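Local coordinates for protein GTP cyclohydrolase 1 type 2 homolog (Staphylococcus aureus subsp. aureus, PDB 3LNL) that is of unknown function but belongs to the NIF3 family, binds two zinc ions at one centre and assembles into a capped, toroid-shaped hexamer, at residues Glu24-Val29 with Leu71-Val76; Ile66-Leu71 with Ala100-Leu105; Met336-Lys341 with Val357-Ile362. The protein carries 2 engineered substitutions. One frame throughout, in Å; residues are numbered along the deposited sequence.

Contact 1: Glu24-Val29 with Leu71-Val76; sequences ESWDNV and LIFKGV
The rings of Trp26 and Phe73 meet rim to rim, neither lying over the face of the other. Trp26 CE3 comes within 3.5 Å of Phe73 CZ, close to the Phe73 plane, and the two planes stand at 84° with the ring centroids 5.8 Å apart. One face of the indole is occupied by Glu24 CB, from the start of the type I turn Glu24-Asp27 that carries the tryptophan. With CG between the backbone N and carbonyl carbon (chi1 51°), Trp26 brings its benzo edge round to the phenyl rim. The Phe73 edge also lies near Asn28 N, while the Asp27 carboxylate passes with OD1 4.0 Å from Phe73 CE1.

Polar contact is concentrated in Asn28. Its ND2 donates to Ile72 O at 2.7 Å, nearly straight at 168°; Ile72 O lies in the amide plane of Asn28, although the donor stands above the carbonyl plane of Ile72. The same ND2 also bonds Thr77 O of a neighbouring subunit. Asn28 N donates to Asp27 OD1 at 2.8 Å from above the carboxylate, which is held further by Thr103 and His102.

One short, straight hydrogen bond from the Asn28 amide and an aromatic rim contact thus together join two NIF3-domain loops at the surface, and one amide nitrogen serves both the loop pairing and the subunit interface.

Contact 2: Ile66-Leu71 with Ala100-Leu105; sequences ISHHPL and AMHTNL. With ZN (zinc ion), chain G; ZN (zinc ion), chain F.
The edge of His102 points at the face of His68, CD2 standing above that ring toward its rim with the planes 65° apart. His68 NE2 binds one zinc ion and His69 NE2 the other, each at 2.2 Å, and water 1 bridges the two metals. Asp106 and Glu333 complete the protein ligands of the first zinc, His330 and Glu333 those of the second. His102 binds neither metal but reaches the bridging water through NE2 at 2.7 Å, which makes it a second-shell residue of the centre.

Around these ligands the imidazoles cluster. His102 NE2 also lies at the edge of the His69 ring, 3.5 Å from its CD2. Pro70 CD packs over one face of His102 in a CH-pi contact, 3.7 Å from the ring centroid; Thr103 CG2 lies on the opposite face.

This centre lies near the C-terminal ends of two parallel neighbours, strands 64-67 and 97-100, in a mixed sheet of the NIF3 fold. Ser67 and Ala100 are paired, and Met101 N donates to Ser67 O at 2.9 Å. Beyond the bridge, His102, two residues after Ala100, is the N-cap of helix 103-106.

Outside the rings, backbone and carboxylate groups fix the imidazoles. His68, with CG anti to its N (chi1 -177°), sends ND1 to Met101 O at 2.9 Å and 165°, on a lone pair in the carbonyl plane, which fixes the ring flip and directs NE2 to zinc. Asp48 holds His69 ND1, and the partner of His102 ND1 is Asp27; Ser67 OG donates to His69 O at 2.6 Å, bracing the backbone that carries both ligands.

Contact 3: Met336-Lys341 with Val357-Ile362; sequences MKEGLK and VEASTI
Ala359 packs its CB against the helix backbone, 3.6 Å from Lys337 O and 4.0 Å from Lys337 CB, at the closest approach of the two CA traces. Beside it, Val357 CG1 lies 3.9 Å from Lys341 CG, the two side chains sliding past each other in opposite directions. On the buried side Lys337 runs along the strand end; its chain bends at chi3 (-61°), which carries NZ round to Ser360 O, 2.9 Å away and above the carbonyl plane.

Helix 336-350 thus packs along strand 357-359, which within this chain is an edge strand of the five-stranded NIF3 sheet, running nearly antiparallel to it, with the short axes at 162° and 7.3 Å apart. Beyond the strand, Ser360 OG accepts from Ile362 N in an ST turn and is also bonded to Glu56.

The other flank is more exposed and bridged by water. Glu338, itself exposed, still brings its carboxylate carbon CD to 3.5 Å from Ala359 CB, but water 5 links its OE1 only weakly to Ser360 O. Lys341, extended beyond CG, lays its methylene groups along the strand, and its NZ reaches the strand through water 6, which accepts from both that amine and Ala359 N.

Contact 2 is the buried one, contact 3 is partly buried, and contact 1 lies at the surface beside a neighbouring subunit. Contacts 2 and 3 reach the same sheet from different strands and meet through apolar packing: Leu340 lies on Ile66 and Met101, Met336 on His68 and Leu105, so helix 336-350 spans both. Contacts 1 and 2 share Leu71 and join by polar bonds, through the Asp27 carboxylate, as well as by packing. Contacts 1 and 3 do not touch, their nearest atoms about 11 Å apart. Metal ligation and imidazole packing mark the centre, a side-chain amide hydrogen bond the subunit edge, and lysine chains with bridging waters the helix-strand flank.

Contact 1: Glu24-Val29 with Leu71-Val76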
ATOM      1  N   GLU B  24     -18.995  -7.316  -8.539  1.00 18.36           N
ATOM      2  CA  GLU B  24     -17.873  -6.880  -7.693  1.00 19.29           C
ATOM      3  C   GLU B  24     -17.230  -5.678  -8.343  1.00 19.68           C
ATOM      4  O   GLU B  24     -17.319  -5.507  -9.542  1.00 17.08           O
ATOM      5  CB  GLU B  24     -16.821  -7.991  -7.533  1.00 20.20           C
ATOM      6  CG  GLU B  24     -17.371  -9.301  -7.017  1.00 25.44           C
ATOM      7  CD  GLU B  24     -17.666  -9.260  -5.556  1.00 33.49           C
ATOM      8  OE1 GLU B  24     -18.490 -10.088  -5.098  1.00 41.47           O
ATOM      9  OE2 GLU B  24     -17.028  -8.445  -4.855  1.00 38.64           O
ATOM     10  N   SER B  25     -16.577  -4.830  -7.547  1.00 20.80           N
ATOM     11  CA  SER B  25     -16.022  -3.576  -8.057  1.00 21.10           C
ATOM     12  C   SER B  25     -14.819  -3.770  -8.971  1.00 20.83           C
ATOM     13  O   SER B  25     -14.564  -2.935  -9.813  1.00 20.54           O
ATOM     14  CB  SER B  25     -15.613  -2.667  -6.890  1.00 22.36           C
ATOM     15  OG  SER B  25     -14.584  -3.312  -6.166  1.00 24.99           O
ATOM     16  N   TRP B  26     -14.109  -4.895  -8.856  1.00 20.39           N
ATOM     17  CA  TRP B  26     -13.044  -5.231  -9.810  1.00 19.55           C
ATOM     18  C   TRP B  26     -13.555  -5.774 -11.166  1.00 18.88           C
ATOM     19  O   TRP B  26     -12.764  -5.944 -12.067  1.00 17.26           O
ATOM     20  CB  TRP B  26     -12.043  -6.257  -9.218  1.00 21.34           C
ATOM     21  CG  TRP B  26     -12.705  -7.466  -8.640  1.00 21.11           C
ATOM     22  CD1 TRP B  26     -12.977  -7.691  -7.316  1.00 21.48           C
ATOM     23  CD2 TRP B  26     -13.211  -8.612  -9.361  1.00 22.64           C
ATOM     24  NE1 TRP B  26     -13.649  -8.906  -7.175  1.00 23.07           N
ATOM     25  CE2 TRP B  26     -13.791  -9.489  -8.404  1.00 23.33           C
ATOM     26  CE3 TRP B  26     -13.234  -8.973 -10.694  1.00 23.19           C
ATOM     27  CZ2 TRP B  26     -14.392 -10.677  -8.756  1.00 24.90           C
ATOM     28  CZ3 TRP B  26     -13.838 -10.182 -11.047  1.00 25.39           C
ATOM     29  CH2 TRP B  26     -14.398 -11.019 -10.070  1.00 25.40           C
ATOM     30  N   ASP B  27     -14.845  -6.117 -11.279  1.00 16.17           N
ATOM     31  CA  ASP B  27     -15.344  -6.837 -12.436  1.00 15.31           C
ATOM     32  C   ASP B  27     -15.553  -5.854 -13.608  1.00 15.68           C
ATOM     33  O   ASP B  27     -15.468  -4.617 -13.432  1.00 16.51           O
ATOM     34  CB  ASP B  27     -16.665  -7.509 -12.064  1.00 15.33           C
ATOM     35  CG  ASP B  27     -16.989  -8.709 -12.894  1.00 13.87           C
ATOM     36  OD1 ASP B  27     -16.280  -9.027 -13.869  1.00 15.11           O
ATOM     37  OD2 ASP B  27     -18.036  -9.347 -12.560  1.00 13.22           O
ATOM     38  N   ASN B  28     -15.759  -6.407 -14.791  1.00 14.57           N
ATOM     39  CA  ASN B  28     -16.039  -5.634 -15.982  1.00 14.65           C
ATOM     40  C   ASN B  28     -17.329  -6.132 -16.604  1.00 13.59           C
ATOM     41  O   ASN B  28     -17.333  -7.147 -17.308  1.00 15.94           O
ATOM     42  CB  ASN B  28     -14.871  -5.744 -16.935  1.00 13.88           C
ATOM     43  CG  ASN B  28     -14.921  -4.688 -18.029  1.00 18.14           C
ATOM     44  OD1 ASN B  28     -15.401  -3.600 -17.795  1.00 17.16           O
ATOM     45  ND2 ASN B  28     -14.480  -5.032 -19.235  1.00 16.62           N
ATOM     46  N   VAL B  29     -18.440  -5.444 -16.321  1.00 13.39           N
ATOM     47  CA  VAL B  29     -19.772  -5.942 -16.708  1.00 12.99           C
ATOM     48  C   VAL B  29     -20.555  -4.958 -17.540  1.00 13.90           C
ATOM     49  O   VAL B  29     -20.210  -3.765 -17.619  1.00 13.30           O
ATOM     50  CB  VAL B  29     -20.621  -6.434 -15.493  1.00 13.59           C
ATOM     51  CG1 VAL B  29     -19.956  -7.655 -14.807  1.00 12.12           C
ATOM     52  CG2 VAL B  29     -20.872  -5.331 -14.486  1.00 13.47           C
ATOM     53  N   LEU B  71     -15.203 -10.811 -22.015  1.00 16.05           N
ATOM     54  CA  LEU B  71     -14.175 -11.046 -23.002  1.00 15.89           C
ATOM     55  C   LEU B  71     -13.041 -10.037 -22.802  1.00 17.56           C
ATOM     56  O   LEU B  71     -11.875 -10.340 -23.088  1.00 17.00           O
ATOM     57  CB  LEU B  71     -14.766 -10.897 -24.391  1.00 15.22           C
ATOM     58  CG  LEU B  71     -13.880 -11.114 -25.614  1.00 14.37           C
ATOM     59  CD1 LEU B  71     -13.298 -12.570 -25.622  1.00 13.40           C
ATOM     60  CD2 LEU B  71     -14.635 -10.793 -26.898  1.00  9.42           C
ATOM     61  N   ILE B  72     -13.407  -8.834 -22.383  1.00 17.53           N
ATOM     62  CA  ILE B  72     -12.418  -7.812 -22.001  1.00 19.53           C
ATOM     63  C   ILE B  72     -12.494  -7.727 -20.505  1.00 21.25           C
ATOM     64  O   ILE B  72     -13.553  -7.439 -19.955  1.00 20.09           O
ATOM     65  CB  ILE B  72     -12.692  -6.440 -22.618  1.00 19.00           C
ATOM     66  CG1 ILE B  72     -12.635  -6.524 -24.144  1.00 19.44           C
ATOM     67  CG2 ILE B  72     -11.636  -5.347 -22.078  1.00 19.41           C
ATOM     68  CD1 ILE B  72     -13.188  -5.243 -24.851  1.00 19.15           C
ATOM     69  N   PHE B  73     -11.408  -8.063 -19.838  1.00 24.61           N
ATOM     70  CA  PHE B  73     -11.397  -8.031 -18.385  1.00 28.68           C
ATOM     71  C   PHE B  73     -10.431  -6.981 -17.927  1.00 30.96           C
ATOM     72  O   PHE B  73     -10.850  -5.903 -17.533  1.00 32.94           O
ATOM     73  CB  PHE B  73     -11.131  -9.407 -17.790  1.00 28.94           C
ATOM     74  CG  PHE B  73     -11.156  -9.422 -16.313  1.00 32.85           C
ATOM     75  CD1 PHE B  73     -12.277  -8.970 -15.612  1.00 37.37           C
ATOM     76  CD2 PHE B  73     -10.058  -9.886 -15.594  1.00 39.21           C
ATOM     77  CE1 PHE B  73     -12.307  -8.963 -14.237  1.00 39.83           C
ATOM     78  CE2 PHE B  73     -10.067  -9.878 -14.168  1.00 41.51           C
ATOM     79  CZ  PHE B  73     -11.183  -9.411 -13.499  1.00 42.21           C
ATOM     80  N   LYS B  74      -9.143  -7.227 -18.027  1.00 33.22           N
ATOM     81  CA  LYS B  74      -8.232  -6.129 -17.808  1.00 35.26           C
ATOM     82  C   LYS B  74      -8.130  -5.414 -19.168  1.00 35.52           C
ATOM     83  O   LYS B  74      -8.228  -6.017 -20.239  1.00 36.61           O
ATOM     84  CB  LYS B  74      -6.907  -6.625 -17.222  1.00 35.64           C
ATOM     85  CG  LYS B  74      -7.151  -7.370 -15.901  1.00 39.67           C
ATOM     86  CD  LYS B  74      -6.143  -7.054 -14.790  1.00 45.86           C
ATOM     87  CE  LYS B  74      -6.680  -7.424 -13.380  1.00 48.52           C
ATOM     88  NZ  LYS B  74      -6.826  -8.917 -13.138  1.00 52.05           N
ATOM     89  N   GLY B  75      -7.973  -4.120 -19.166  1.00 34.77           N
ATOM     90  CA  GLY B  75      -8.097  -3.465 -20.438  1.00 33.81           C
ATOM     91  C   GLY B  75      -7.205  -4.049 -21.551  1.00 33.22           C
ATOM     92  O   GLY B  75      -6.082  -4.538 -21.315  1.00 32.44           O
ATOM     93  N   VAL B  76      -7.696  -3.983 -22.788  1.00 31.12           N
ATOM     94  CA  VAL B  76      -6.909  -4.430 -23.924  1.00 29.61           C
ATOM     95  C   VAL B  76      -5.917  -3.339 -24.260  1.00 26.68           C
ATOM     96  O   VAL B  76      -6.296  -2.209 -24.304  1.00 27.11           O
ATOM     97  CB  VAL B  76      -7.822  -4.650 -25.140  1.00 30.40           C
ATOM     98  CG1 VAL B  76      -8.754  -5.812 -24.881  1.00 31.16           C
ATOM     99  CG2 VAL B  76      -8.599  -3.336 -25.426  1.00 32.15           C
TER

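Contact 2: Ile66-Leu71 with Ala100-Leu105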
ATOM      1  N   ILE B  66     -24.747 -12.388 -25.093  1.00 11.39           N
ATOM      2  CA  ILE B  66     -24.577 -12.190 -23.668  1.00 11.98           C
ATOM      3  C   ILE B  66     -23.729 -13.350 -23.083  1.00 12.84           C
ATOM      4  O   ILE B  66     -24.159 -14.512 -23.075  1.00 12.07           O
ATOM      5  CB  ILE B  66     -25.914 -12.164 -22.916  1.00 11.47           C
ATOM      6  CG1 ILE B  66     -26.839 -11.074 -23.444  1.00 12.61           C
ATOM      7  CG2 ILE B  66     -25.613 -11.894 -21.367  1.00  9.79           C
ATOM      8  CD1 ILE B  66     -28.253 -11.089 -22.831  1.00 14.24           C
ATOM      9  N   SER B  67     -22.536 -13.030 -22.593  1.00 12.95           N
ATOM     10  CA  SER B  67     -21.670 -14.023 -22.004  1.00 13.46           C
ATOM     11  C   SER B  67     -21.639 -13.827 -20.496  1.00 13.31           C
ATOM     12  O   SER B  67     -22.001 -12.759 -19.998  1.00 14.59           O
ATOM     13  CB  SER B  67     -20.239 -13.938 -22.591  1.00 13.39           C
ATOM     14  OG  SER B  67     -19.554 -12.758 -22.132  1.00 14.06           O
ATOM     15  N   HIS B  68     -21.241 -14.878 -19.780  1.00 12.94           N
ATOM     16  CA  HIS B  68     -20.974 -14.764 -18.368  1.00 13.30           C
ATOM     17  C   HIS B  68     -19.597 -14.124 -18.163  1.00 12.33           C
ATOM     18  O   HIS B  68     -19.475 -13.073 -17.535  1.00 13.54           O
ATOM     19  CB  HIS B  68     -21.033 -16.122 -17.683  1.00 13.37           C
ATOM     20  CG  HIS B  68     -20.830 -16.065 -16.208  1.00 12.48           C
ATOM     21  ND1 HIS B  68     -21.440 -15.127 -15.407  1.00 12.13           N
ATOM     22  CD2 HIS B  68     -20.082 -16.830 -15.383  1.00 15.46           C
ATOM     23  CE1 HIS B  68     -21.122 -15.361 -14.146  1.00 15.27           C
ATOM     24  NE2 HIS B  68     -20.204 -16.313 -14.109  1.00 15.16           N
ATOM     25  N   HIS B  69     -18.574 -14.715 -18.755  1.00 11.53           N
ATOM     26  CA  HIS B  69     -17.230 -14.227 -18.570  1.00 11.31           C
ATOM     27  C   HIS B  69     -17.004 -13.015 -19.485  1.00 11.77           C
ATOM     28  O   HIS B  69     -17.374 -13.053 -20.663  1.00 12.49           O
ATOM     29  CB  HIS B  69     -16.209 -15.294 -18.852  1.00 11.12           C
ATOM     30  CG  HIS B  69     -16.199 -16.403 -17.839  1.00 10.43           C
ATOM     31  ND1 HIS B  69     -15.823 -17.691 -18.160  1.00 10.66           N
ATOM     32  CD2 HIS B  69     -16.531 -16.421 -16.533  1.00 10.84           C
ATOM     33  CE1 HIS B  69     -15.910 -18.449 -17.080  1.00 13.94           C
ATOM     34  NE2 HIS B  69     -16.256 -17.689 -16.058  1.00 14.67           N
ATOM     35  N   PRO B  70     -16.370 -11.975 -18.969  1.00 12.22           N
ATOM     36  CA  PRO B  70     -16.145 -10.771 -19.769  1.00 13.20           C
ATOM     37  C   PRO B  70     -14.972 -11.002 -20.725  1.00 14.33           C
ATOM     38  O   PRO B  70     -13.863 -11.336 -20.322  1.00 14.46           O
ATOM     39  CB  PRO B  70     -15.842  -9.695 -18.702  1.00 13.18           C
ATOM     40  CG  PRO B  70     -15.352 -10.427 -17.553  1.00 15.48           C
ATOM     41  CD  PRO B  70     -15.969 -11.780 -17.574  1.00 12.47           C
ATOM     42  N   LEU B  71     -15.203 -10.811 -22.015  1.00 16.05           N
ATOM     43  CA  LEU B  71     -14.175 -11.046 -23.002  1.00 15.89           C
ATOM     44  C   LEU B  71     -13.041 -10.037 -22.802  1.00 17.56           C
ATOM     45  O   LEU B  71     -11.875 -10.340 -23.088  1.00 17.00           O
ATOM     46  CB  LEU B  71     -14.766 -10.897 -24.391  1.00 15.22           C
ATOM     47  CG  LEU B  71     -13.880 -11.114 -25.614  1.00 14.37           C
ATOM     48  CD1 LEU B  71     -13.298 -12.570 -25.622  1.00 13.40           C
ATOM     49  CD2 LEU B  71     -14.635 -10.793 -26.898  1.00  9.42           C
ATOM     50  N   ALA B 100     -21.594  -8.548 -20.995  1.00 11.56           N
ATOM     51  CA  ALA B 100     -21.139  -9.467 -20.003  1.00 12.30           C
ATOM     52  C   ALA B 100     -22.018  -9.325 -18.760  1.00 12.41           C
ATOM     53  O   ALA B 100     -22.156  -8.226 -18.176  1.00 13.39           O
ATOM     54  CB  ALA B 100     -19.660  -9.183 -19.587  1.00 12.36           C
ATOM     55  N   MET B 101     -22.597 -10.441 -18.355  1.00 12.93           N
ATOM     56  CA  MET B 101     -23.316 -10.536 -17.084  1.00 13.03           C
ATOM     57  C   MET B 101     -22.506 -11.483 -16.237  1.00 12.90           C
ATOM     58  O   MET B 101     -22.759 -12.720 -16.236  1.00 11.57           O
ATOM     59  CB  MET B 101     -24.758 -11.033 -17.337  1.00 12.31           C
ATOM     60  CG  MET B 101     -25.639  -9.983 -18.089  1.00 15.28           C
ATOM     61  SD  MET B 101     -27.269 -10.689 -18.360  1.00 16.65           S
ATOM     62  CE  MET B 101     -28.022 -10.381 -16.734  1.00 14.60           C
ATOM     63  N   HIS B 102     -21.512 -10.905 -15.527  1.00 12.47           N
ATOM     64  CA  HIS B 102     -20.527 -11.706 -14.848  1.00 12.44           C
ATOM     65  C   HIS B 102     -20.861 -11.881 -13.374  1.00 13.55           C
ATOM     66  O   HIS B 102     -21.837 -12.573 -13.073  1.00 13.59           O
ATOM     67  CB  HIS B 102     -19.115 -11.197 -15.074  1.00 12.71           C
ATOM     68  CG  HIS B 102     -18.073 -12.165 -14.638  1.00 11.30           C
ATOM     69  ND1 HIS B 102     -16.865 -11.771 -14.092  1.00 11.97           N
ATOM     70  CD2 HIS B 102     -18.084 -13.522 -14.614  1.00 11.66           C
ATOM     71  CE1 HIS B 102     -16.162 -12.856 -13.778  1.00 13.56           C
ATOM     72  NE2 HIS B 102     -16.882 -13.929 -14.069  1.00 12.71           N
ATOM     73  N   THR B 103     -20.145 -11.225 -12.452  1.00 12.74           N
ATOM     74  CA  THR B 103     -20.392 -11.517 -11.049  1.00 12.16           C
ATOM     75  C   THR B 103     -21.803 -11.062 -10.602  1.00 13.12           C
ATOM     76  O   THR B 103     -22.315 -11.642  -9.679  1.00 13.81           O
ATOM     77  CB  THR B 103     -19.297 -11.015 -10.095  1.00 12.36           C
ATOM     78  OG1 THR B 103     -19.155  -9.599 -10.206  1.00 12.05           O
ATOM     79  CG2 THR B 103     -17.936 -11.733 -10.370  1.00 12.09           C
ATOM     80  N   ASN B 104     -22.449 -10.082 -11.260  1.00 12.62           N
ATOM     81  CA  ASN B 104     -23.894  -9.865 -11.017  1.00 12.65           C
ATOM     82  C   ASN B 104     -24.761 -11.117 -11.185  1.00 11.70           C
ATOM     83  O   ASN B 104     -25.702 -11.352 -10.422  1.00 11.13           O
ATOM     84  CB  ASN B 104     -24.492  -8.626 -11.757  1.00 12.74           C
ATOM     85  CG  ASN B 104     -24.237  -8.637 -13.248  1.00 15.50           C
ATOM     86  OD1 ASN B 104     -23.156  -9.057 -13.717  1.00 13.23           O
ATOM     87  ND2 ASN B 104     -25.255  -8.204 -14.023  1.00 10.86           N
ATOM     88  N   LEU B 105     -24.421 -11.962 -12.137  1.00 11.90           N
ATOM     89  CA  LEU B 105     -25.154 -13.219 -12.294  1.00 12.11           C
ATOM     90  C   LEU B 105     -24.705 -14.285 -11.292  1.00 12.35           C
ATOM     91  O   LEU B 105     -25.516 -15.123 -10.924  1.00 13.39           O
ATOM     92  CB  LEU B 105     -25.019 -13.727 -13.734  1.00 12.47           C
ATOM     93  CG  LEU B 105     -25.992 -14.812 -14.163  1.00 12.06           C
ATOM     94  CD1 LEU B 105     -27.426 -14.259 -14.318  1.00 11.02           C
ATOM     95  CD2 LEU B 105     -25.425 -15.406 -15.498  1.00 12.74           C
TER
HETATM   96 ZN    ZN G 402     -19.192 -17.059 -12.281  0.50 23.93          ZN
HETATM   97 ZN    ZN F 401     -16.202 -18.057 -13.862  0.50 22.70          ZN
HETATM   98  O   HOH W   1     -17.380 -16.414 -13.093  1.00 12.36           O
HETATM   99  O   HOH W   2     -14.463 -16.643 -13.943  1.00 10.50           O
HETATM  100  O   HOH W   3     -15.665 -18.090 -11.702  1.00 12.13           O
HETATM  101  O   HOH W   4     -17.725 -17.652 -10.764  1.00 12.58           O

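Contact 3: Met336-Lys341 with Val357-Ile362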
ATOM      1  N   MET B 336     -25.188 -21.759 -17.187  1.00 12.72           N
ATOM      2  CA  MET B 336     -25.895 -20.471 -17.298  1.00 12.85           C
ATOM      3  C   MET B 336     -26.346 -20.147 -18.731  1.00 12.42           C
ATOM      4  O   MET B 336     -27.092 -19.201 -18.938  1.00 10.82           O
ATOM      5  CB  MET B 336     -25.147 -19.292 -16.658  1.00 11.70           C
ATOM      6  CG  MET B 336     -23.762 -18.962 -17.129  1.00 13.83           C
ATOM      7  SD  MET B 336     -23.509 -18.625 -18.895  1.00 12.88           S
ATOM      8  CE  MET B 336     -24.471 -17.086 -19.051  1.00 11.46           C
ATOM      9  N   LYS B 337     -25.900 -20.898 -19.736  1.00 12.27           N
ATOM     10  CA  LYS B 337     -26.314 -20.578 -21.094  1.00 11.54           C
ATOM     11  C   LYS B 337     -27.805 -20.886 -21.227  1.00 13.22           C
ATOM     12  O   LYS B 337     -28.603 -20.029 -21.572  1.00 12.75           O
ATOM     13  CB  LYS B 337     -25.492 -21.380 -22.131  1.00 12.08           C
ATOM     14  CG  LYS B 337     -23.981 -21.075 -22.115  1.00 13.39           C
ATOM     15  CD  LYS B 337     -23.212 -21.740 -23.215  1.00 11.77           C
ATOM     16  CE  LYS B 337     -23.323 -23.302 -23.101  1.00 12.96           C
ATOM     17  NZ  LYS B 337     -22.449 -23.865 -24.135  1.00 12.49           N
ATOM     18  N   GLU B 338     -28.188 -22.129 -20.958  1.00 13.25           N
ATOM     19  CA  GLU B 338     -29.591 -22.499 -20.937  1.00 14.09           C
ATOM     20  C   GLU B 338     -30.339 -21.788 -19.822  1.00 13.67           C
ATOM     21  O   GLU B 338     -31.471 -21.369 -20.016  1.00 13.52           O
ATOM     22  CB  GLU B 338     -29.798 -24.016 -20.770  1.00 15.48           C
ATOM     23  CG  GLU B 338     -29.297 -24.864 -21.967  1.00 17.55           C
ATOM     24  CD  GLU B 338     -30.127 -24.736 -23.245  1.00 22.03           C
ATOM     25  OE1 GLU B 338     -29.686 -25.327 -24.259  1.00 26.18           O
ATOM     26  OE2 GLU B 338     -31.182 -24.064 -23.260  1.00 22.20           O
ATOM     27  N   GLY B 339     -29.712 -21.616 -18.668  1.00 13.32           N
ATOM     28  CA  GLY B 339     -30.408 -20.946 -17.580  1.00 12.74           C
ATOM     29  C   GLY B 339     -30.740 -19.497 -17.914  1.00 12.28           C
ATOM     30  O   GLY B 339     -31.829 -19.008 -17.609  1.00 10.58           O
ATOM     31  N   LEU B 340     -29.791 -18.785 -18.491  1.00 11.85           N
ATOM     32  CA  LEU B 340     -30.017 -17.387 -18.814  1.00 12.71           C
ATOM     33  C   LEU B 340     -30.971 -17.260 -20.011  1.00 13.14           C
ATOM     34  O   LEU B 340     -31.812 -16.330 -20.050  1.00 14.08           O
ATOM     35  CB  LEU B 340     -28.713 -16.652 -19.105  1.00 12.92           C
ATOM     36  CG  LEU B 340     -28.835 -15.160 -19.460  1.00 14.21           C
ATOM     37  CD1 LEU B 340     -29.475 -14.336 -18.223  1.00 13.64           C
ATOM     38  CD2 LEU B 340     -27.414 -14.628 -19.878  1.00 11.41           C
ATOM     39  N   LYS B 341     -30.893 -18.210 -20.948  1.00 12.34           N
ATOM     40  CA  LYS B 341     -31.850 -18.256 -22.041  1.00 12.99           C
ATOM     41  C   LYS B 341     -33.267 -18.352 -21.494  1.00 13.56           C
ATOM     42  O   LYS B 341     -34.147 -17.622 -21.933  1.00 11.43           O
ATOM     43  CB  LYS B 341     -31.609 -19.403 -22.997  1.00 14.73           C
ATOM     44  CG  LYS B 341     -32.831 -19.628 -23.972  1.00 16.88           C
ATOM     45  CD  LYS B 341     -32.919 -20.992 -24.492  1.00 22.18           C
ATOM     46  CE  LYS B 341     -34.107 -21.152 -25.433  1.00 25.42           C
ATOM     47  NZ  LYS B 341     -33.884 -22.267 -26.395  1.00 31.90           N
ATOM     48  N   VAL B 357     -34.073 -15.959 -28.418  1.00 13.76           N
ATOM     49  CA  VAL B 357     -32.950 -16.165 -27.563  1.00 13.77           C
ATOM     50  C   VAL B 357     -32.561 -17.638 -27.708  1.00 14.53           C
ATOM     51  O   VAL B 357     -33.438 -18.510 -27.743  1.00 13.36           O
ATOM     52  CB  VAL B 357     -33.300 -15.846 -26.111  1.00 14.10           C
ATOM     53  CG1 VAL B 357     -32.058 -16.012 -25.219  1.00 11.83           C
ATOM     54  CG2 VAL B 357     -33.905 -14.423 -25.970  1.00 14.67           C
ATOM     55  N   GLU B 358     -31.272 -17.911 -27.865  1.00 12.96           N
ATOM     56  CA  GLU B 358     -30.804 -19.306 -27.942  1.00 13.37           C
ATOM     57  C   GLU B 358     -29.575 -19.418 -27.091  1.00 12.81           C
ATOM     58  O   GLU B 358     -28.754 -18.497 -27.047  1.00 11.63           O
ATOM     59  CB  GLU B 358     -30.445 -19.669 -29.389  1.00 14.43           C
ATOM     60  CG  GLU B 358     -31.633 -19.856 -30.300  1.00 19.32           C
ATOM     61  CD  GLU B 358     -31.198 -20.359 -31.664  1.00 26.13           C
ATOM     62  OE1 GLU B 358     -30.390 -21.303 -31.736  1.00 30.36           O
ATOM     63  OE2 GLU B 358     -31.595 -19.747 -32.677  1.00 34.29           O
ATOM     64  N   ALA B 359     -29.428 -20.548 -26.428  1.00 12.49           N
ATOM     65  CA  ALA B 359     -28.228 -20.867 -25.715  1.00 13.68           C
ATOM     66  C   ALA B 359     -27.188 -21.435 -26.736  1.00 14.06           C
ATOM     67  O   ALA B 359     -27.535 -22.321 -27.517  1.00 13.97           O
ATOM     68  CB  ALA B 359     -28.567 -21.899 -24.666  1.00 14.16           C
ATOM     69  N   SER B 360     -25.984 -20.871 -26.798  1.00 12.90           N
ATOM     70  CA  SER B 360     -24.910 -21.435 -27.640  1.00 13.32           C
ATOM     71  C   SER B 360     -24.676 -22.892 -27.272  1.00 14.39           C
ATOM     72  O   SER B 360     -24.545 -23.235 -26.105  1.00 14.25           O
ATOM     73  CB  SER B 360     -23.563 -20.692 -27.469  1.00 13.37           C
ATOM     74  OG  SER B 360     -22.501 -21.392 -28.162  1.00 12.83           O
ATOM     75  N   THR B 361     -24.653 -23.736 -28.292  1.00 16.45           N
ATOM     76  CA  THR B 361     -24.456 -25.165 -28.156  1.00 18.05           C
ATOM     77  C   THR B 361     -22.983 -25.544 -28.160  1.00 17.74           C
ATOM     78  O   THR B 361     -22.649 -26.702 -27.954  1.00 20.13           O
ATOM     79  CB  THR B 361     -25.115 -25.911 -29.379  1.00 18.72           C
ATOM     80  OG1 THR B 361     -24.489 -25.456 -30.612  1.00 19.91           O
ATOM     81  CG2 THR B 361     -26.605 -25.582 -29.483  1.00 21.48           C
ATOM     82  N   ILE B 362     -22.090 -24.599 -28.420  1.00 16.90           N
ATOM     83  CA  ILE B 362     -20.681 -24.944 -28.534  1.00 15.99           C
ATOM     84  C   ILE B 362     -20.072 -25.283 -27.155  1.00 15.52           C
ATOM     85  O   ILE B 362     -20.194 -24.523 -26.222  1.00 13.08           O
ATOM     86  CB  ILE B 362     -19.928 -23.829 -29.245  1.00 15.64           C
ATOM     87  CG1 ILE B 362     -20.447 -23.763 -30.709  1.00 20.48           C
ATOM     88  CG2 ILE B 362     -18.359 -24.106 -29.228  1.00 15.61           C
ATOM     89  CD1 ILE B 362     -20.111 -22.561 -31.360  1.00 20.46           C
TER
HETATM   90  O   HOH W   5     -26.412 -24.764 -24.444  1.00 35.13           O
HETATM   91  O   HOH W   6     -31.352 -22.491 -27.027  1.00 17.41           O